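Local structure of nucleoplasmin-like protein (Drosophila melanogaster, 1NLQ) at residues V53-D58 with Y82-T87; K31-Q36 with N76-F81. The protein binds core histones and takes part in the ATP-facilitated assembly of regularly spaced nucleosomal arrays, this chain being its N-terminal pentamer-forming core. All blocks are in the same frame, centred on the assembly; numbering follows the deposited sequence.

Contact 1. Residues V53-D58 with Y82-T87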
loop_
_atom_site.group_PDB
_atom_site.type_symbol
_atom_site.label_atom_id
_atom_site.label_comp_id
_atom_site.label_asym_id
_atom_site.label_seq_id
_atom_site.Cartn_x
_atom_site.Cartn_y
_atom_site.Cartn_z
ATOM N N VAL A 53 18.777 -5.026 2.886
ATOM C CA VAL A 53 19.306 -4.160 1.849
ATOM C C VAL A 53 20.619 -3.570 2.353
ATOM O O VAL A 53 20.761 -3.268 3.537
ATOM C CB VAL A 53 18.307 -3.018 1.475
ATOM C CG1 VAL A 53 18.150 -2.040 2.620
ATOM C CG2 VAL A 53 18.801 -2.284 0.239
ATOM N N ASN A 54 21.585 -3.443 1.448
ATOM C CA ASN A 54 22.890 -2.900 1.795
ATOM C C ASN A 54 23.314 -1.801 0.840
ATOM O O ASN A 54 23.270 -1.969 -0.374
ATOM C CB ASN A 54 23.963 -3.990 1.755
ATOM C CG ASN A 54 23.721 -5.084 2.762
ATOM O OD1 ASN A 54 22.975 -6.039 2.504
ATOM N ND2 ASN A 54 24.337 -4.951 3.931
ATOM N N THR A 55 23.721 -0.670 1.392
ATOM C CA THR A 55 24.204 0.432 0.578
ATOM C C THR A 55 25.365 1.059 1.328
ATOM O O THR A 55 25.182 1.651 2.384
ATOM C CB THR A 55 23.120 1.499 0.330
ATOM O OG1 THR A 55 22.207 1.041 -0.676
ATOM C CG2 THR A 55 23.757 2.788 -0.144
ATOM N N PRO A 56 26.585 0.929 0.790
ATOM C CA PRO A 56 27.743 1.516 1.475
ATOM C C PRO A 56 27.578 3.024 1.590
ATOM O O PRO A 56 27.825 3.617 2.648
ATOM C CB PRO A 56 28.911 1.133 0.565
ATOM C CG PRO A 56 28.422 -0.145 -0.107
ATOM C CD PRO A 56 27.002 0.242 -0.443
ATOM N N LYS A 57 27.146 3.620 0.484
ATOM C CA LYS A 57 26.924 5.055 0.363
ATOM C C LYS A 57 26.312 5.706 1.598
ATOM O O LYS A 57 26.580 6.876 1.883
ATOM C CB LYS A 57 26.036 5.323 -0.859
ATOM C CG LYS A 57 25.820 6.797 -1.174
ATOM C CD LYS A 57 24.973 6.980 -2.432
ATOM C CE LYS A 57 24.985 8.427 -2.906
ATOM N NZ LYS A 57 24.126 8.702 -4.082
ATOM N N ASP A 58 25.498 4.953 2.334
ATOM C CA ASP A 58 24.853 5.484 3.529
ATOM C C ASP A 58 24.999 4.611 4.779
ATOM O O ASP A 58 24.138 4.646 5.671
ATOM C CB ASP A 58 23.375 5.710 3.228
ATOM C CG ASP A 58 23.162 6.443 1.922
ATOM O OD1 ASP A 58 23.578 7.625 1.834
ATOM O OD2 ASP A 58 22.600 5.843 0.975
ATOM N N TYR A 82 19.123 6.240 -4.480
ATOM C CA TYR A 82 19.611 7.172 -5.481
ATOM C C TYR A 82 21.114 7.073 -5.691
ATOM O O TYR A 82 21.881 7.034 -4.733
ATOM C CB TYR A 82 19.235 8.582 -5.033
ATOM C CG TYR A 82 19.665 9.711 -5.940
ATOM C CD1 TYR A 82 18.955 10.015 -7.099
ATOM C CD2 TYR A 82 20.750 10.516 -5.602
ATOM C CE1 TYR A 82 19.311 11.102 -7.896
ATOM C CE2 TYR A 82 21.112 11.601 -6.386
ATOM C CZ TYR A 82 20.387 11.890 -7.531
ATOM O OH TYR A 82 20.740 12.983 -8.290
ATOM N N GLU A 83 21.519 7.018 -6.953
ATOM C CA GLU A 83 22.936 6.956 -7.310
ATOM C C GLU A 83 23.773 6.206 -6.296
ATOM O O GLU A 83 24.672 6.780 -5.671
ATOM C CB GLU A 83 23.494 8.375 -7.457
ATOM C CG GLU A 83 22.926 9.135 -8.629
ATOM C CD GLU A 83 23.467 10.541 -8.727
ATOM O OE1 GLU A 83 23.241 11.182 -9.768
ATOM O OE2 GLU A 83 24.110 11.006 -7.766
ATOM N N SER A 84 23.484 4.925 -6.117
ATOM C CA SER A 84 24.248 4.140 -5.169
ATOM C C SER A 84 24.191 2.665 -5.509
ATOM O O SER A 84 23.274 2.203 -6.189
ATOM C CB SER A 84 23.748 4.398 -3.735
ATOM O OG SER A 84 22.345 4.228 -3.618
ATOM N N LYS A 85 25.206 1.938 -5.070
ATOM C CA LYS A 85 25.262 0.508 -5.302
ATOM C C LYS A 85 24.411 -0.136 -4.217
ATOM O O LYS A 85 24.664 0.057 -3.022
ATOM C CB LYS A 85 26.704 0.005 -5.195
ATOM C CG LYS A 85 26.842 -1.464 -5.499
ATOM C CD LYS A 85 28.254 -1.946 -5.294
ATOM C CE LYS A 85 28.345 -3.449 -5.511
ATOM N NZ LYS A 85 29.615 -4.006 -4.980
ATOM N N VAL A 86 23.401 -0.896 -4.626
ATOM C CA VAL A 86 22.526 -1.535 -3.655
ATOM C C VAL A 86 22.534 -3.052 -3.748
ATOM O O VAL A 86 22.358 -3.614 -4.821
ATOM C CB VAL A 86 21.076 -1.053 -3.829
ATOM C CG1 VAL A 86 20.177 -1.737 -2.819
ATOM C CG2 VAL A 86 21.010 0.448 -3.665
ATOM N N THR A 87 22.734 -3.718 -2.617
ATOM C CA THR A 87 22.732 -5.173 -2.629
ATOM C C THR A 87 21.624 -5.721 -1.734
ATOM O O THR A 87 21.515 -5.333 -0.576
ATOM C CB THR A 87 24.065 -5.741 -2.131
ATOM O OG1 THR A 87 25.137 -5.260 -2.956
ATOM C CG2 THR A 87 24.033 -7.255 -2.204
HETATM O O HOH W 1 21.223 4.206 -1.098
HETATM O O HOH W 2 24.095 11.352 -4.772
#
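Asn54 and Thr87 face each other as an antiparallel hydrogen-bonded pair, joining strands 48-55 and 86-92 in one of the two sheets of the nucleoplasmin beta sandwich. Asn54 N reaches Thr87 O at 2.8 Å, and Thr87 N meets Asn54 O at 2.9 Å. Beyond the pair the backbones diverge, and the long side chain of Lys57 reaches across past Ser84 to the other segment. With CG anti to the backbone N (chi1 -175°) and the rest of the chain extended, NZ arrives at two successive carbonyls, bonding Glu83 O at 2.6 Å and Tyr82 O at 2.9 Å. It sits above both carbonyl planes, and a water that accepts from NZ donates onward to Glu83 OE2. The other carboxylate oxygen, Glu83 OE1, takes the backbone N-H of Gly29.

On the buried side Val53 CG2 presses on Val86 CG1 at 3.4 Å, tighter than usual for methyl groups. Thr55 OG1 lies against the other branch of that valine, 3.3 Å from Val86 CG2. Further out, Asn54 ND2 bonds Glu52 OE2, and Thr87 OG1 bonds Thr19 OG1 of strand 17-20. Where the backbones have parted, a second water stitches them together: it donates to Asp58 OD2 at 3.0 Å, pairs with Ser84 OG at 2.8 Å and touches Thr55 OG1 weakly.

Contact 2. Residues K31-Q36 with N76-F81; sequences KLVIKQ and NPDVEF
A bend in the lysine chain at chi3 (-59°) and the chi1 of Glu80 (48°), which sets CG between its own backbone N and carbonyl carbon, bring Lys31 and Glu80 together; beyond CG the glutamate is extended. The two side chains cross at a slant, and Lys31 NZ lies nearly equidistant from the two carboxylate oxygens in a salt bridge, 2.9 Å from Glu80 OE2 and 3.0 Å from Glu80 OE1, both hydrogen bonds weak. Glu4 of the second subunit also pairs with Lys31 and lies close to Glu80, so a leucine in place of Lys31 would probably leave these two like charges facing each other without their shared counter-charge. Lys35 starts away from strand 74-82 but turns back at chi2 (-67°) and runs beside Asp78, where NZ meets OD1 at 2.8 Å from above the carboxylate plane. The same NZ bridges to Asp78 OD2 of the third subunit, while Asp78 OD2 receives Lys35 of the second.

On the buried face, Ile34 CG1 abuts the edge of the Phe81 ring, 3.9 Å from CE1, and Ile34 CB rests on Val79 CG2 at 4.1 Å. Phe88 of strand 86-92 packs on Ile34 and Leu32 from the facing sheet. Between the backbones, Ile34 N bonds Val79 O at 2.8 Å. Ile34 O, in turn, takes Asp78 N at 2.8 Å and Val79 N at 3.2 Å, both weakly. This sharing marks a G1 beta bulge, with Asp78 in a left-handed backbone conformation; a classic bulge at Lys35 and Gln36 lies opposite His100. Antiparallel strands broken by bulges, carrying lysine-aspartate pairs linked from subunit to subunit, form part of the subunit interface of this nucleoplasmin-family pentamer.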
loop_
_atom_site.group_PDB
_atom_site.type_symbol
_atom_site.label_atom_id
_atom_site.label_comp_id
_atom_site.label_asym_id
_atom_site.label_seq_id
_atom_site.Cartn_x
_atom_site.Cartn_y
_atom_site.Cartn_z
ATOM N N LYS A 31 18.046 6.008 -10.220
ATOM C CA LYS A 31 17.370 5.667 -8.978
ATOM C C LYS A 31 16.646 4.340 -9.100
ATOM O O LYS A 31 16.035 4.050 -10.123
ATOM C CB LYS A 31 16.350 6.750 -8.606
ATOM C CG LYS A 31 15.544 6.446 -7.343
ATOM C CD LYS A 31 14.380 7.416 -7.136
ATOM C CE LYS A 31 14.854 8.859 -7.045
ATOM N NZ LYS A 31 13.753 9.794 -6.657
ATOM N N LEU A 32 16.725 3.541 -8.047
ATOM C CA LEU A 32 16.044 2.255 -8.012
ATOM C C LEU A 32 14.899 2.385 -7.022
ATOM O O LEU A 32 15.111 2.713 -5.854
ATOM C CB LEU A 32 16.992 1.156 -7.543
ATOM C CG LEU A 32 16.358 -0.232 -7.418
ATOM C CD1 LEU A 32 15.877 -0.718 -8.782
ATOM C CD2 LEU A 32 17.375 -1.192 -6.846
ATOM N N VAL A 33 13.678 2.148 -7.486
ATOM C CA VAL A 33 12.521 2.242 -6.615
ATOM C C VAL A 33 12.013 0.831 -6.385
ATOM O O VAL A 33 11.714 0.123 -7.338
ATOM C CB VAL A 33 11.388 3.068 -7.256
ATOM C CG1 VAL A 33 10.223 3.195 -6.276
ATOM C CG2 VAL A 33 11.906 4.444 -7.660
ATOM N N ILE A 34 11.940 0.416 -5.130
ATOM C CA ILE A 34 11.454 -0.926 -4.833
ATOM C C ILE A 34 10.002 -0.832 -4.407
ATOM O O ILE A 34 9.689 -0.283 -3.352
ATOM C CB ILE A 34 12.286 -1.588 -3.725
ATOM C CG1 ILE A 34 13.734 -1.758 -4.195
ATOM C CG2 ILE A 34 11.692 -2.936 -3.370
ATOM C CD1 ILE A 34 13.884 -2.471 -5.536
ATOM N N LYS A 35 9.118 -1.373 -5.243
ATOM C CA LYS A 35 7.684 -1.317 -5.000
ATOM C C LYS A 35 7.093 -2.479 -4.234
ATOM O O LYS A 35 6.211 -2.287 -3.406
ATOM C CB LYS A 35 6.939 -1.192 -6.330
ATOM C CG LYS A 35 7.168 0.114 -7.070
ATOM C CD LYS A 35 6.574 1.268 -6.292
ATOM C CE LYS A 35 6.530 2.550 -7.109
ATOM N NZ LYS A 35 5.798 3.626 -6.376
ATOM N N GLN A 36 7.566 -3.682 -4.523
ATOM C CA GLN A 36 7.024 -4.873 -3.890
ATOM C C GLN A 36 8.057 -5.977 -3.699
ATOM O O GLN A 36 8.946 -6.170 -4.526
ATOM C CB GLN A 36 5.843 -5.383 -4.743
ATOM C CG GLN A 36 5.262 -6.730 -4.343
ATOM C CD GLN A 36 4.136 -7.188 -5.271
ATOM O OE1 GLN A 36 2.959 -7.025 -4.963
ATOM N NE2 GLN A 36 4.502 -7.756 -6.417
ATOM N N ASN A 76 5.165 -3.785 0.609
ATOM C CA ASN A 76 5.261 -2.769 -0.432
ATOM C C ASN A 76 6.051 -1.614 0.151
ATOM O O ASN A 76 5.489 -0.616 0.584
ATOM C CB ASN A 76 3.859 -2.317 -0.830
ATOM C CG ASN A 76 3.048 -3.435 -1.454
ATOM O OD1 ASN A 76 3.230 -3.767 -2.622
ATOM N ND2 ASN A 76 2.162 -4.038 -0.671
ATOM N N PRO A 77 7.381 -1.740 0.168
ATOM C CA PRO A 77 8.248 -0.697 0.721
ATOM C C PRO A 77 8.094 0.682 0.088
ATOM O O PRO A 77 7.938 1.690 0.787
ATOM C CB PRO A 77 9.654 -1.262 0.502
ATOM C CG PRO A 77 9.436 -2.751 0.476
ATOM C CD PRO A 77 8.178 -2.867 -0.346
ATOM N N ASP A 78 8.128 0.714 -1.241
ATOM C CA ASP A 78 8.050 1.955 -1.999
ATOM C C ASP A 78 9.213 2.839 -1.577
ATOM O O ASP A 78 9.068 4.044 -1.393
ATOM C CB ASP A 78 6.721 2.692 -1.774
ATOM C CG ASP A 78 6.518 3.838 -2.766
ATOM O OD1 ASP A 78 7.101 3.768 -3.870
ATOM O OD2 ASP A 78 5.783 4.807 -2.457
ATOM N N VAL A 79 10.374 2.215 -1.409
ATOM C CA VAL A 79 11.565 2.949 -1.021
ATOM C C VAL A 79 12.438 3.178 -2.235
ATOM O O VAL A 79 12.294 2.505 -3.251
ATOM C CB VAL A 79 12.378 2.186 0.040
ATOM C CG1 VAL A 79 11.563 2.041 1.301
ATOM C CG2 VAL A 79 12.789 0.821 -0.489
ATOM N N GLU A 80 13.335 4.151 -2.142
ATOM C CA GLU A 80 14.225 4.429 -3.249
ATOM C C GLU A 80 15.678 4.564 -2.861
ATOM O O GLU A 80 16.014 4.943 -1.739
ATOM C CB GLU A 80 13.781 5.679 -4.001
ATOM C CG GLU A 80 13.468 6.875 -3.151
ATOM C CD GLU A 80 13.101 8.067 -4.011
ATOM O OE1 GLU A 80 12.177 7.936 -4.847
ATOM O OE2 GLU A 80 13.738 9.129 -3.861
ATOM N N PHE A 81 16.534 4.231 -3.815
ATOM C CA PHE A 81 17.973 4.294 -3.645
ATOM C C PHE A 81 18.486 5.126 -4.810
ATOM O O PHE A 81 18.307 4.776 -5.975
ATOM C CB PHE A 81 18.550 2.885 -3.673
ATOM C CG PHE A 81 17.918 1.961 -2.670
ATOM C CD1 PHE A 81 16.907 1.077 -3.045
ATOM C CD2 PHE A 81 18.292 2.018 -1.334
ATOM C CE1 PHE A 81 16.278 0.268 -2.098
ATOM C CE2 PHE A 81 17.675 1.217 -0.381
ATOM C CZ PHE A 81 16.662 0.339 -0.759
#

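Contacts 1 and 2 belong to the two facing sheets of one beta sandwich, their centres about 12 Å apart. Phe81 joins them across the core: its CZ lies 3.5 Å from Val53 CG2, and its CB lies 3.5 Å from Val86 CG2. Strand 74-82 supplies Phe81 to contact 2 and then runs on through Tyr82 into the turn held by Lys57, before the chain enters strand 86-92 of the other sheet. Both contacts also border the second subunit, with Phe6 there packing on Val53 and Phe81. Glu45 and Lys68, inferred to join the two pentamers, lie elsewhere, and the bound magnesium ion is about 11 Å from the side chain of Thr87.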